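Local coordinates for protein pyruvate-formate lyase-activating enzyme (Bacteroides vulgatus ATCC 8482, PDB 3CAN) that is a radical SAM superfamily activating enzyme, here represented by a domain with a parallel beta sheet flanked by helices, at residues I60-M65 / L80-I85; N84-A89 / A116-S121; F93-R98 / A120-H125. All blocks are in the same frame, centred on the assembly; numbering follows the deposited sequence.

Contact 1. Residues I60-M65 / L80-I85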
ATOM      1  N   ILE A  60       6.033   7.521  -6.895  1.00 15.24           N
ATOM      2  CA  ILE A  60       6.912   8.529  -6.305  1.00 15.66           C
ATOM      3  C   ILE A  60       6.181   9.277  -5.207  1.00 14.90           C
ATOM      4  O   ILE A  60       5.043   9.708  -5.409  1.00 13.99           O
ATOM      5  CB  ILE A  60       7.435   9.537  -7.368  1.00 15.81           C
ATOM      6  CG1 ILE A  60       8.181   8.803  -8.481  1.00 17.22           C
ATOM      7  CG2 ILE A  60       8.365  10.558  -6.720  1.00 15.84           C
ATOM      8  CD1 ILE A  60       8.498   9.651  -9.730  1.00 17.97           C
ATOM      9  N   ASP A  61       6.845   9.447  -4.061  1.00 14.71           N
ATOM     10  CA  ASP A  61       6.313  10.226  -2.945  1.00 15.88           C
ATOM     11  C   ASP A  61       6.648  11.698  -3.171  1.00 16.17           C
ATOM     12  O   ASP A  61       7.778  12.031  -3.529  1.00 16.19           O
ATOM     13  CB  ASP A  61       6.952   9.806  -1.617  1.00 16.99           C
ATOM     14  CG  ASP A  61       6.512   8.447  -1.152  1.00 19.69           C
ATOM     15  OD1 ASP A  61       5.623   7.842  -1.770  1.00 20.22           O
ATOM     16  OD2 ASP A  61       7.083   7.976  -0.147  1.00 23.57           O
ATOM     17  N   LEU A  62       5.672  12.567  -2.942  1.00 15.77           N
ATOM     18  CA  LEU A  62       5.903  14.010  -2.964  1.00 15.58           C
ATOM     19  C   LEU A  62       5.484  14.594  -1.615  1.00 15.47           C
ATOM     20  O   LEU A  62       4.391  15.127  -1.459  1.00 15.34           O
ATOM     21  CB  LEU A  62       5.122  14.635  -4.109  1.00 15.60           C
ATOM     22  CG  LEU A  62       5.337  16.116  -4.385  1.00 16.45           C
ATOM     23  CD1 LEU A  62       6.827  16.379  -4.636  1.00 18.50           C
ATOM     24  CD2 LEU A  62       4.481  16.555  -5.566  1.00 17.30           C
ATOM     25  N   LYS A  63       6.369  14.459  -0.632  0.50 15.66           N
ATOM     26  CA  LYS A  63       6.049  14.819   0.752  0.50 15.94           C
ATOM     27  C   LYS A  63       5.910  16.322   0.953  0.50 15.65           C
ATOM     28  O   LYS A  63       5.057  16.774   1.727  0.50 15.78           O
ATOM     29  CB  LYS A  63       7.079  14.231   1.726  0.50 16.31           C
ATOM     30  CG  LYS A  63       6.694  12.845   2.235  0.50 17.82           C
ATOM     31  CD  LYS A  63       7.685  12.301   3.262  0.50 17.82           C
ATOM     32  CE  LYS A  63       8.598  11.235   2.653  0.50 19.95           C
ATOM     33  NZ  LYS A  63       9.806  10.935   3.479  0.50 18.77           N
ATOM     34  N   SER A  64       6.723  17.102   0.248  1.00 15.47           N
ATOM     35  CA  SER A  64       6.640  18.559   0.358  1.00 15.35           C
ATOM     36  C   SER A  64       7.334  19.236  -0.793  1.00 15.25           C
ATOM     37  O   SER A  64       8.378  18.772  -1.249  1.00 15.33           O
ATOM     38  CB  SER A  64       7.287  19.075   1.653  1.00 14.97           C
ATOM     39  OG  SER A  64       7.068  20.476   1.770  1.00 15.34           O
HETATM   40  N   MSE A  65       6.776  20.365  -1.216  1.00 15.74           N
HETATM   41  CA  MSE A  65       7.454  21.248  -2.159  1.00 16.52           C
HETATM   42  C   MSE A  65       8.494  22.127  -1.453  1.00 17.13           C
HETATM   43  O   MSE A  65       9.342  22.732  -2.105  1.00 17.29           O
HETATM   44  CB  MSE A  65       6.449  22.128  -2.875  1.00 16.47           C
HETATM   45  CG  MSE A  65       5.510  21.385  -3.785  1.00 16.66           C
HETATM   46 SE   MSE A  65       6.375  20.336  -5.202  0.80 19.69          SE
HETATM   47  CE  MSE A  65       7.164  21.796  -6.245  1.00 19.59           C
ATOM     48  N   LEU A  80      16.136  16.279  -6.015  1.00 22.86           N
ATOM     49  CA  LEU A  80      16.188  15.044  -6.783  1.00 22.88           C
ATOM     50  C   LEU A  80      14.805  14.438  -7.010  1.00 22.22           C
ATOM     51  O   LEU A  80      14.529  13.896  -8.076  1.00 22.54           O
ATOM     52  CB  LEU A  80      17.058  14.015  -6.057  1.00 22.64           C
ATOM     53  CG  LEU A  80      17.138  12.634  -6.700  1.00 23.19           C
ATOM     54  CD1 LEU A  80      17.736  12.745  -8.089  1.00 24.61           C
ATOM     55  CD2 LEU A  80      17.959  11.701  -5.828  1.00 23.43           C
ATOM     56  N   ILE A  81      13.948  14.506  -5.999  1.00 21.83           N
ATOM     57  CA  ILE A  81      12.592  13.965  -6.105  1.00 21.97           C
ATOM     58  C   ILE A  81      11.865  14.665  -7.259  1.00 21.57           C
ATOM     59  O   ILE A  81      11.246  14.016  -8.098  1.00 20.26           O
ATOM     60  CB  ILE A  81      11.789  14.129  -4.776  1.00 22.11           C
ATOM     61  CG1 ILE A  81      12.229  13.100  -3.736  1.00 23.15           C
ATOM     62  CG2 ILE A  81      10.284  13.936  -5.004  1.00 22.49           C
ATOM     63  CD1 ILE A  81      13.601  13.241  -3.244  1.00 21.59           C
ATOM     64  N   LEU A  82      11.980  15.989  -7.312  1.00 21.20           N
ATOM     65  CA  LEU A  82      11.314  16.751  -8.362  1.00 20.92           C
ATOM     66  C   LEU A  82      11.899  16.450  -9.742  1.00 20.72           C
ATOM     67  O   LEU A  82      11.170  16.349 -10.719  1.00 20.35           O
ATOM     68  CB  LEU A  82      11.376  18.248  -8.053  1.00 21.04           C
ATOM     69  CG  LEU A  82      10.672  18.658  -6.751  1.00 21.24           C
ATOM     70  CD1 LEU A  82      10.777  20.173  -6.526  1.00 19.97           C
ATOM     71  CD2 LEU A  82       9.216  18.213  -6.746  1.00 23.15           C
ATOM     72  N   LYS A  83      13.213  16.326  -9.819  1.00 20.82           N
ATOM     73  CA  LYS A  83      13.880  15.939 -11.065  1.00 21.64           C
ATOM     74  C   LYS A  83      13.381  14.586 -11.572  1.00 21.37           C
ATOM     75  O   LYS A  83      13.089  14.424 -12.764  1.00 21.86           O
ATOM     76  CB  LYS A  83      15.392  15.884 -10.834  1.00 21.74           C
ATOM     77  CG  LYS A  83      16.179  15.534 -12.065  1.00 22.31           C
ATOM     78  CD  LYS A  83      17.677  15.691 -11.862  0.50 22.21           C
ATOM     79  CE  LYS A  83      18.098  17.154 -11.800  0.50 23.12           C
ATOM     80  NZ  LYS A  83      18.051  17.706 -10.420  0.50 23.89           N
ATOM     81  N   ASN A  84      13.260  13.622 -10.668  1.00 21.60           N
ATOM     82  CA  ASN A  84      12.799  12.273 -11.033  1.00 22.16           C
ATOM     83  C   ASN A  84      11.361  12.239 -11.532  1.00 21.68           C
ATOM     84  O   ASN A  84      11.030  11.498 -12.469  1.00 21.64           O
ATOM     85  CB  ASN A  84      12.935  11.317  -9.846  1.00 22.84           C
ATOM     86  CG  ASN A  84      14.367  10.873  -9.612  1.00 25.41           C
ATOM     87  OD1 ASN A  84      15.246  11.102 -10.458  1.00 31.48           O
ATOM     88  ND2 ASN A  84      14.629  10.285  -8.435  1.00 23.50           N
ATOM     89  N   ILE A  85      10.501  13.024 -10.901  1.00 19.89           N
ATOM     90  CA  ILE A  85       9.123  13.104 -11.336  1.00 19.32           C
ATOM     91  C   ILE A  85       9.086  13.697 -12.736  1.00 19.00           C
ATOM     92  O   ILE A  85       8.396  13.185 -13.616  1.00 19.05           O
ATOM     93  CB  ILE A  85       8.230  13.923 -10.369  1.00 18.94           C
ATOM     94  CG1 ILE A  85       8.173  13.253  -8.986  1.00 19.35           C
ATOM     95  CG2 ILE A  85       6.849  14.080 -10.966  1.00 19.63           C
ATOM     96  CD1 ILE A  85       7.583  14.129  -7.894  1.00 17.90           C
TER
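I60 and I85 meet where helix 79-90 packs on the end of strand 57-61, in the open parallel alpha/beta sheet of a partial TIM-barrel-like radical SAM domain. This is the tight part. CG2 of I60 lies 3.5 Å from CG1 of I85, and CD1 of I60 reaches the same CG1 at 3.7 Å. With CG1 of I60 beside its own backbone N (chi1 -58°), both branches can close on I85. The two side chains lie at a slant to each other and are buried, with I97 of the neighbouring strand also against I85. One turn earlier in the helix, I81 sets its CG2 3.5 Å from the carbonyl O of D61. L62 lies beyond the strand end. Its CD1 is shared, with CD1 of I85 at 4.0 Å and CD2 of L82 at 3.7 Å, and the L62 side chain stands roughly perpendicular to both of these side chains. The loop side is looser. L82 and selenomethionine M65 are partly exposed there, although F118 and L114 of helix 109-121 lie against them. The M65 side chain bends at chi2 and chi3 and folds back toward helix 79-90, leaving SE 3.9 Å from CD2 of L82.

Contact 2. Residues N84-A89 / A116-S121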
ATOM      1  N   ASN A  84      13.260  13.622 -10.668  1.00 21.60           N
ATOM      2  CA  ASN A  84      12.799  12.273 -11.033  1.00 22.16           C
ATOM      3  C   ASN A  84      11.361  12.239 -11.532  1.00 21.68           C
ATOM      4  O   ASN A  84      11.030  11.498 -12.469  1.00 21.64           O
ATOM      5  CB  ASN A  84      12.935  11.317  -9.846  1.00 22.84           C
ATOM      6  CG  ASN A  84      14.367  10.873  -9.612  1.00 25.41           C
ATOM      7  OD1 ASN A  84      15.246  11.102 -10.458  1.00 31.48           O
ATOM      8  ND2 ASN A  84      14.629  10.285  -8.435  1.00 23.50           N
ATOM      9  N   ILE A  85      10.501  13.024 -10.901  1.00 19.89           N
ATOM     10  CA  ILE A  85       9.123  13.104 -11.336  1.00 19.32           C
ATOM     11  C   ILE A  85       9.086  13.697 -12.736  1.00 19.00           C
ATOM     12  O   ILE A  85       8.396  13.185 -13.616  1.00 19.05           O
ATOM     13  CB  ILE A  85       8.230  13.923 -10.369  1.00 18.94           C
ATOM     14  CG1 ILE A  85       8.173  13.253  -8.986  1.00 19.35           C
ATOM     15  CG2 ILE A  85       6.849  14.080 -10.966  1.00 19.63           C
ATOM     16  CD1 ILE A  85       7.583  14.129  -7.894  1.00 17.90           C
ATOM     17  N   ARG A  86       9.854  14.766 -12.963  1.00 19.08           N
ATOM     18  CA  ARG A  86       9.902  15.355 -14.298  1.00 19.49           C
ATOM     19  C   ARG A  86      10.424  14.347 -15.325  1.00 19.78           C
ATOM     20  O   ARG A  86       9.891  14.257 -16.426  1.00 18.63           O
ATOM     21  CB  ARG A  86      10.757  16.623 -14.314  1.00 19.56           C
ATOM     22  CG  ARG A  86      10.734  17.372 -15.644  1.00 19.94           C
ATOM     23  CD  ARG A  86      11.357  18.759 -15.499  1.00 20.35           C
ATOM     24  NE  ARG A  86      10.512  19.646 -14.705  1.00 19.68           N
ATOM     25  CZ  ARG A  86       9.417  20.245 -15.159  1.00 22.22           C
ATOM     26  NH1 ARG A  86       9.021  20.095 -16.422  1.00 24.93           N
ATOM     27  NH2 ARG A  86       8.718  21.014 -14.352  1.00 22.24           N
ATOM     28  N   ARG A  87      11.448  13.577 -14.956  1.00 20.11           N
ATOM     29  CA  ARG A  87      12.025  12.623 -15.904  1.00 20.86           C
ATOM     30  C   ARG A  87      11.020  11.555 -16.325  1.00 20.46           C
ATOM     31  O   ARG A  87      10.926  11.233 -17.515  1.00 20.25           O
ATOM     32  CB  ARG A  87      13.298  11.972 -15.366  1.00 21.46           C
ATOM     33  CG  ARG A  87      14.138  11.390 -16.502  1.00 22.74           C
ATOM     34  CD  ARG A  87      15.432  10.781 -16.027  1.00 23.22           C
ATOM     35  NE  ARG A  87      16.167  10.197 -17.155  1.00 24.56           N
ATOM     36  CZ  ARG A  87      16.963  10.881 -17.983  1.00 25.72           C
ATOM     37  NH1 ARG A  87      17.580  10.249 -18.976  1.00 23.83           N
ATOM     38  NH2 ARG A  87      17.161  12.188 -17.823  1.00 26.56           N
ATOM     39  N   VAL A  88      10.273  11.015 -15.368  1.00 19.89           N
ATOM     40  CA  VAL A  88       9.264  10.017 -15.672  0.50 19.80           C
ATOM     41  C   VAL A  88       8.156  10.608 -16.551  1.00 19.42           C
ATOM     42  O   VAL A  88       7.722   9.985 -17.528  1.00 19.12           O
ATOM     43  CB  VAL A  88       8.696   9.410 -14.382  0.50 19.79           C
ATOM     44  CG1 VAL A  88       7.651   8.352 -14.694  0.50 19.38           C
ATOM     45  CG2 VAL A  88       9.850   8.817 -13.541  0.50 19.11           C
ATOM     46  N   ALA A  89       7.719  11.815 -16.212  1.00 19.15           N
ATOM     47  CA  ALA A  89       6.701  12.510 -17.000  1.00 19.49           C
ATOM     48  C   ALA A  89       7.158  12.737 -18.445  1.00 19.65           C
ATOM     49  O   ALA A  89       6.385  12.523 -19.402  1.00 19.03           O
ATOM     50  CB  ALA A  89       6.347  13.829 -16.337  1.00 18.82           C
ATOM     51  N   ALA A 116       0.290  20.922  -6.938  1.00 14.76           N
ATOM     52  CA  ALA A 116      -0.615  20.830  -8.078  1.00 14.98           C
ATOM     53  C   ALA A 116      -0.044  21.553  -9.301  1.00 14.44           C
ATOM     54  O   ALA A 116      -0.102  21.052 -10.416  1.00 14.09           O
ATOM     55  CB  ALA A 116      -1.982  21.404  -7.706  1.00 15.48           C
ATOM     56  N   GLU A 117       0.510  22.739  -9.082  1.00 14.41           N
ATOM     57  CA  GLU A 117       1.086  23.529 -10.157  1.00 14.37           C
ATOM     58  C   GLU A 117       2.276  22.845 -10.795  1.00 14.16           C
ATOM     59  O   GLU A 117       2.421  22.862 -12.017  1.00 14.67           O
ATOM     60  CB  GLU A 117       1.462  24.915  -9.642  1.00 14.06           C
ATOM     61  CG  GLU A 117       0.245  25.757  -9.327  1.00 14.13           C
ATOM     62  CD  GLU A 117       0.512  27.072  -8.624  1.00 14.60           C
ATOM     63  OE1 GLU A 117       1.685  27.494  -8.450  1.00 13.76           O
ATOM     64  OE2 GLU A 117      -0.501  27.731  -8.266  1.00 13.86           O
ATOM     65  N   PHE A 118       3.105  22.209  -9.979  1.00 14.43           N
ATOM     66  CA  PHE A 118       4.234  21.447 -10.492  1.00 13.97           C
ATOM     67  C   PHE A 118       3.732  20.283 -11.358  1.00 14.17           C
ATOM     68  O   PHE A 118       4.098  20.151 -12.525  1.00 14.36           O
ATOM     69  CB  PHE A 118       5.089  20.975  -9.328  1.00 14.28           C
ATOM     70  CG  PHE A 118       6.110  19.959  -9.703  1.00 13.02           C
ATOM     71  CD1 PHE A 118       7.200  20.292 -10.478  1.00 14.30           C
ATOM     72  CD2 PHE A 118       5.981  18.652  -9.265  1.00 14.17           C
ATOM     73  CE1 PHE A 118       8.140  19.343 -10.817  1.00 14.83           C
ATOM     74  CE2 PHE A 118       6.907  17.700  -9.596  1.00 13.88           C
ATOM     75  CZ  PHE A 118       7.987  18.035 -10.397  1.00 14.68           C
ATOM     76  N   LEU A 119       2.850  19.476 -10.790  1.00 14.33           N
ATOM     77  CA  LEU A 119       2.371  18.278 -11.474  1.00 14.27           C
ATOM     78  C   LEU A 119       1.582  18.609 -12.736  1.00 14.47           C
ATOM     79  O   LEU A 119       1.742  17.948 -13.780  1.00 14.71           O
ATOM     80  CB  LEU A 119       1.547  17.412 -10.507  1.00 13.78           C
ATOM     81  CG  LEU A 119       2.320  16.814  -9.318  1.00 13.75           C
ATOM     82  CD1 LEU A 119       1.362  16.158  -8.337  1.00 13.78           C
ATOM     83  CD2 LEU A 119       3.387  15.813  -9.790  1.00 14.22           C
ATOM     84  N   ALA A 120       0.717  19.620 -12.650  1.00 14.43           N
ATOM     85  CA  ALA A 120      -0.122  20.011 -13.784  1.00 15.36           C
ATOM     86  C   ALA A 120       0.710  20.480 -14.981  1.00 15.66           C
ATOM     87  O   ALA A 120       0.316  20.325 -16.135  1.00 15.64           O
ATOM     88  CB  ALA A 120      -1.088  21.109 -13.351  1.00 15.50           C
ATOM     89  N   SER A 121       1.875  21.043 -14.695  1.00 16.09           N
ATOM     90  CA  SER A 121       2.762  21.579 -15.726  1.00 17.09           C
ATOM     91  C   SER A 121       3.524  20.505 -16.495  1.00 17.01           C
ATOM     92  O   SER A 121       4.085  20.782 -17.551  1.00 16.59           O
ATOM     93  CB  SER A 121       3.748  22.576 -15.092  1.00 17.42           C
ATOM     94  OG  SER A 121       4.754  21.923 -14.343  1.00 20.23           O
TER
HETATM   95  O   HOH W   1       6.626  21.904 -16.975  1.00 43.96           O
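Two neighbouring helices of the parallel alpha/beta fold, 79-90 and 109-121, meet here on one side of the sheet. I85 and F118 form the apolar part. The short helix segments run at 26° to each other and their axes stay 10.9 Å apart, so side chains make the contact. F118 spans the gap. Its CG is anti to the backbone N (chi1 168°), which sends the ring across to I85. CE2 of the ring lies 3.9 Å from CG2 of I85, and CZ lies 4.1 Å from CB of I85. L119 adds its CD2 at 4.0 Å from the same CG2. Y95 and I97 of strand 95-101 also touch I85, on the sheet side, where I85 and L119 are buried. Toward solvent the chemistry turns polar. R86 bends at chi3, and its guanidinium plane stands 76° from the F118 ring, with NH2 4.0 Å from CE1. L122 also touches R86. S121 OG donates to F118 O at 2.6 Å, which turns the hydroxyl back to the carbonyl of F118. One water joins the two segments at the guanidinium edge: it accepts from R86 NH1 at 3.1 Å and donates to S121 O at 2.8 Å.

Contact 3. Residues F93-R98 / A120-H125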
ATOM      1  N   PHE A  93       5.648   7.895 -19.276  1.00 18.28           N
ATOM      2  CA  PHE A  93       5.558   6.609 -18.602  1.00 17.91           C
ATOM      3  C   PHE A  93       4.587   6.735 -17.416  1.00 17.38           C
ATOM      4  O   PHE A  93       4.580   7.764 -16.741  1.00 17.04           O
ATOM      5  CB  PHE A  93       6.952   6.179 -18.138  1.00 17.60           C
ATOM      6  CG  PHE A  93       7.020   4.767 -17.642  1.00 17.67           C
ATOM      7  CD1 PHE A  93       7.275   3.718 -18.508  1.00 18.04           C
ATOM      8  CD2 PHE A  93       6.808   4.473 -16.303  1.00 17.47           C
ATOM      9  CE1 PHE A  93       7.322   2.416 -18.040  1.00 16.95           C
ATOM     10  CE2 PHE A  93       6.871   3.169 -15.847  1.00 16.52           C
ATOM     11  CZ  PHE A  93       7.115   2.149 -16.715  1.00 17.10           C
ATOM     12  N   PRO A  94       3.753   5.694 -17.166  1.00 16.96           N
ATOM     13  CA  PRO A  94       2.776   5.801 -16.092  1.00 16.63           C
ATOM     14  C   PRO A  94       3.398   5.903 -14.696  1.00 15.94           C
ATOM     15  O   PRO A  94       4.305   5.131 -14.349  1.00 15.66           O
ATOM     16  CB  PRO A  94       1.955   4.510 -16.196  1.00 16.82           C
ATOM     17  CG  PRO A  94       2.505   3.732 -17.285  1.00 16.93           C
ATOM     18  CD  PRO A  94       3.652   4.407 -17.890  1.00 17.27           C
ATOM     19  N   TYR A  95       2.887   6.837 -13.909  1.00 14.67           N
ATOM     20  CA  TYR A  95       3.327   6.984 -12.533  1.00 14.27           C
ATOM     21  C   TYR A  95       2.188   7.410 -11.625  1.00 14.26           C
ATOM     22  O   TYR A  95       1.222   8.066 -12.068  1.00 14.53           O
ATOM     23  CB  TYR A  95       4.507   7.967 -12.436  1.00 14.07           C
ATOM     24  CG  TYR A  95       4.194   9.420 -12.787  1.00 13.66           C
ATOM     25  CD1 TYR A  95       4.090  10.386 -11.797  1.00 13.27           C
ATOM     26  CD2 TYR A  95       4.030   9.818 -14.107  1.00 14.80           C
ATOM     27  CE1 TYR A  95       3.813  11.712 -12.104  1.00 13.92           C
ATOM     28  CE2 TYR A  95       3.755  11.152 -14.427  1.00 13.35           C
ATOM     29  CZ  TYR A  95       3.647  12.081 -13.425  1.00 13.78           C
ATOM     30  OH  TYR A  95       3.376  13.395 -13.744  1.00 14.06           O
ATOM     31  N   TYR A  96       2.314   7.039 -10.354  1.00 14.50           N
ATOM     32  CA  TYR A  96       1.445   7.509  -9.287  1.00 14.89           C
ATOM     33  C   TYR A  96       2.265   8.432  -8.390  1.00 15.03           C
ATOM     34  O   TYR A  96       3.459   8.192  -8.154  1.00 15.05           O
ATOM     35  CB  TYR A  96       0.966   6.365  -8.376  1.00 16.22           C
ATOM     36  CG  TYR A  96      -0.038   5.370  -8.908  1.00 17.93           C
ATOM     37  CD1 TYR A  96      -0.433   5.337 -10.234  1.00 18.93           C
ATOM     38  CD2 TYR A  96      -0.557   4.403  -8.049  1.00 19.78           C
ATOM     39  CE1 TYR A  96      -1.355   4.375 -10.688  1.00 18.68           C
ATOM     40  CE2 TYR A  96      -1.467   3.457  -8.485  1.00 20.23           C
ATOM     41  CZ  TYR A  96      -1.863   3.452  -9.803  1.00 19.31           C
ATOM     42  OH  TYR A  96      -2.759   2.494 -10.213  1.00 19.88           O
ATOM     43  N   ILE A  97       1.602   9.453  -7.856  1.00 14.80           N
ATOM     44  CA  ILE A  97       2.181  10.308  -6.833  1.00 15.11           C
ATOM     45  C   ILE A  97       1.468  10.034  -5.507  1.00 15.54           C
ATOM     46  O   ILE A  97       0.243  10.014  -5.449  1.00 16.63           O
ATOM     47  CB  ILE A  97       2.034  11.797  -7.197  1.00 15.15           C
ATOM     48  CG1 ILE A  97       2.870  12.117  -8.441  1.00 15.21           C
ATOM     49  CG2 ILE A  97       2.461  12.679  -6.008  1.00 15.96           C
ATOM     50  CD1 ILE A  97       4.395  12.108  -8.218  1.00 15.86           C
ATOM     51  N   ARG A  98       2.241   9.817  -4.449  1.00 15.67           N
ATOM     52  CA  ARG A  98       1.707   9.647  -3.114  1.00 16.91           C
ATOM     53  C   ARG A  98       2.105  10.815  -2.228  1.00 17.21           C
ATOM     54  O   ARG A  98       3.267  11.214  -2.205  1.00 16.60           O
ATOM     55  CB  ARG A  98       2.187   8.330  -2.515  1.00 17.70           C
ATOM     56  CG  ARG A  98       1.734   7.132  -3.328  1.00 22.49           C
ATOM     57  CD  ARG A  98       2.821   6.675  -4.268  1.00 28.60           C
ATOM     58  NE  ARG A  98       3.828   5.922  -3.516  1.00 32.33           N
ATOM     59  CZ  ARG A  98       3.685   4.651  -3.136  1.00 34.10           C
ATOM     60  NH1 ARG A  98       2.582   3.966  -3.451  1.00 34.57           N
ATOM     61  NH2 ARG A  98       4.661   4.052  -2.452  1.00 33.81           N
ATOM     62  N   ALA A 120       0.717  19.620 -12.650  1.00 14.43           N
ATOM     63  CA  ALA A 120      -0.122  20.011 -13.784  1.00 15.36           C
ATOM     64  C   ALA A 120       0.710  20.480 -14.981  1.00 15.66           C
ATOM     65  O   ALA A 120       0.316  20.325 -16.135  1.00 15.64           O
ATOM     66  CB  ALA A 120      -1.088  21.109 -13.351  1.00 15.50           C
ATOM     67  N   SER A 121       1.875  21.043 -14.695  1.00 16.09           N
ATOM     68  CA  SER A 121       2.762  21.579 -15.726  1.00 17.09           C
ATOM     69  C   SER A 121       3.524  20.505 -16.495  1.00 17.01           C
ATOM     70  O   SER A 121       4.085  20.782 -17.551  1.00 16.59           O
ATOM     71  CB  SER A 121       3.748  22.576 -15.092  1.00 17.42           C
ATOM     72  OG  SER A 121       4.754  21.923 -14.343  1.00 20.23           O
ATOM     73  N   LEU A 122       3.548  19.278 -15.977  1.00 17.33           N
ATOM     74  CA  LEU A 122       4.296  18.206 -16.605  1.00 17.43           C
ATOM     75  C   LEU A 122       3.588  17.684 -17.852  1.00 17.91           C
ATOM     76  O   LEU A 122       2.353  17.727 -17.936  1.00 17.51           O
ATOM     77  CB  LEU A 122       4.539  17.071 -15.607  1.00 17.55           C
ATOM     78  CG  LEU A 122       5.326  17.482 -14.361  1.00 17.25           C
ATOM     79  CD1 LEU A 122       5.361  16.342 -13.321  1.00 16.97           C
ATOM     80  CD2 LEU A 122       6.746  17.949 -14.743  1.00 17.89           C
ATOM     81  N   PRO A 123       4.373  17.214 -18.842  1.00 18.38           N
ATOM     82  CA  PRO A 123       3.815  16.794 -20.123  1.00 18.31           C
ATOM     83  C   PRO A 123       2.941  15.545 -20.035  1.00 18.85           C
ATOM     84  O   PRO A 123       2.127  15.308 -20.936  1.00 19.53           O
ATOM     85  CB  PRO A 123       5.060  16.535 -20.984  1.00 18.88           C
ATOM     86  CG  PRO A 123       6.122  16.237 -20.034  1.00 18.92           C
ATOM     87  CD  PRO A 123       5.838  17.077 -18.817  1.00 18.70           C
ATOM     88  N   ARG A 124       3.152  14.730 -18.997  1.00 17.96           N
ATOM     89  CA  ARG A 124       2.248  13.631 -18.644  1.00 18.14           C
ATOM     90  C   ARG A 124       1.918  13.768 -17.172  1.00 18.16           C
ATOM     91  O   ARG A 124       2.824  13.888 -16.350  1.00 18.10           O
ATOM     92  CB  ARG A 124       2.903  12.263 -18.890  1.00 17.90           C
ATOM     93  CG  ARG A 124       1.986  11.080 -18.558  1.00 17.77           C
ATOM     94  CD  ARG A 124       2.602   9.708 -18.833  1.00 18.44           C
ATOM     95  NE  ARG A 124       1.665   8.655 -18.436  1.00 18.66           N
ATOM     96  CZ  ARG A 124       1.185   7.706 -19.235  1.00 20.55           C
ATOM     97  NH1 ARG A 124       1.556   7.620 -20.510  1.00 21.67           N
ATOM     98  NH2 ARG A 124       0.317   6.830 -18.754  1.00 20.17           N
ATOM     99  N   HIS A 125       0.628  13.779 -16.842  1.00 17.55           N
ATOM    100  CA  HIS A 125       0.205  13.855 -15.438  1.00 17.38           C
ATOM    101  C   HIS A 125       0.272  12.481 -14.783  1.00 17.31           C
ATOM    102  O   HIS A 125       0.278  11.450 -15.488  1.00 17.50           O
ATOM    103  CB  HIS A 125      -1.240  14.345 -15.337  1.00 17.30           C
ATOM    104  CG  HIS A 125      -1.434  15.760 -15.776  1.00 17.19           C
ATOM    105  ND1 HIS A 125      -2.685  16.295 -16.002  1.00 18.14           N
ATOM    106  CD2 HIS A 125      -0.546  16.752 -16.020  1.00 17.97           C
ATOM    107  CE1 HIS A 125      -2.557  17.561 -16.364  1.00 18.72           C
ATOM    108  NE2 HIS A 125      -1.270  17.858 -16.398  1.00 18.26           N
TER
HETATM  109  O   HOH W   2       1.024   8.775 -15.577  1.00 23.13           O
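R124 O receives the hydroxyl of Y95, with OH to O at 2.7 Å. The donor is tilted 17° from the carbonyl plane, and the carbonyl oxygen lies at the edge of the tyrosine ring. Y95 takes the crowded position between its backbone N and carbonyl carbon (chi1 66°), and from there the ring reaches across to the loop. CD1 of L122 packs 3.6 Å from the same OH. A water makes a second bridge: it accepts from Y95 N and from R124 NE, and donates to H125 O at 2.8 Å. These bonds tie the start of strand 95-101 to the loop that follows helix 109-121, within one beta-alpha-beta unit; the loop leads into the neighbouring parallel strand 128-133. The R124 side chain is stretched out and runs along the backbone of F93 and P94. One face of its guanidinium lies over F93 C and P94 N, and NH2 is 3.8 Å from CB of P94. Salt bridges to E127 and D92 hold the charged end. H125 turns back toward helix 109-121, where NE2 donates to A120 O at 2.9 Å with an N-H...O angle of 147°.

Contact 1 is the buried one, while contacts 2 and 3 are partly buried. Contacts 1 and 2 share helix 79-90 and use I85 in different directions, toward strand 57-61 and toward helix 109-121. Contacts 2 and 3 share A120 and S121 in the last part of helix 109-121, and their centres are only about 5 Å apart. L122 of contact 3 also packs on I85. Strands 57-61 and 95-101 are neighbours in the sheet, so backbone pairing of I60 with Y96 ties contact 1 to contact 3. The chemistry follows position: apolar in contact 1, mixed with one water bridge in contact 2, and largely polar in contact 3.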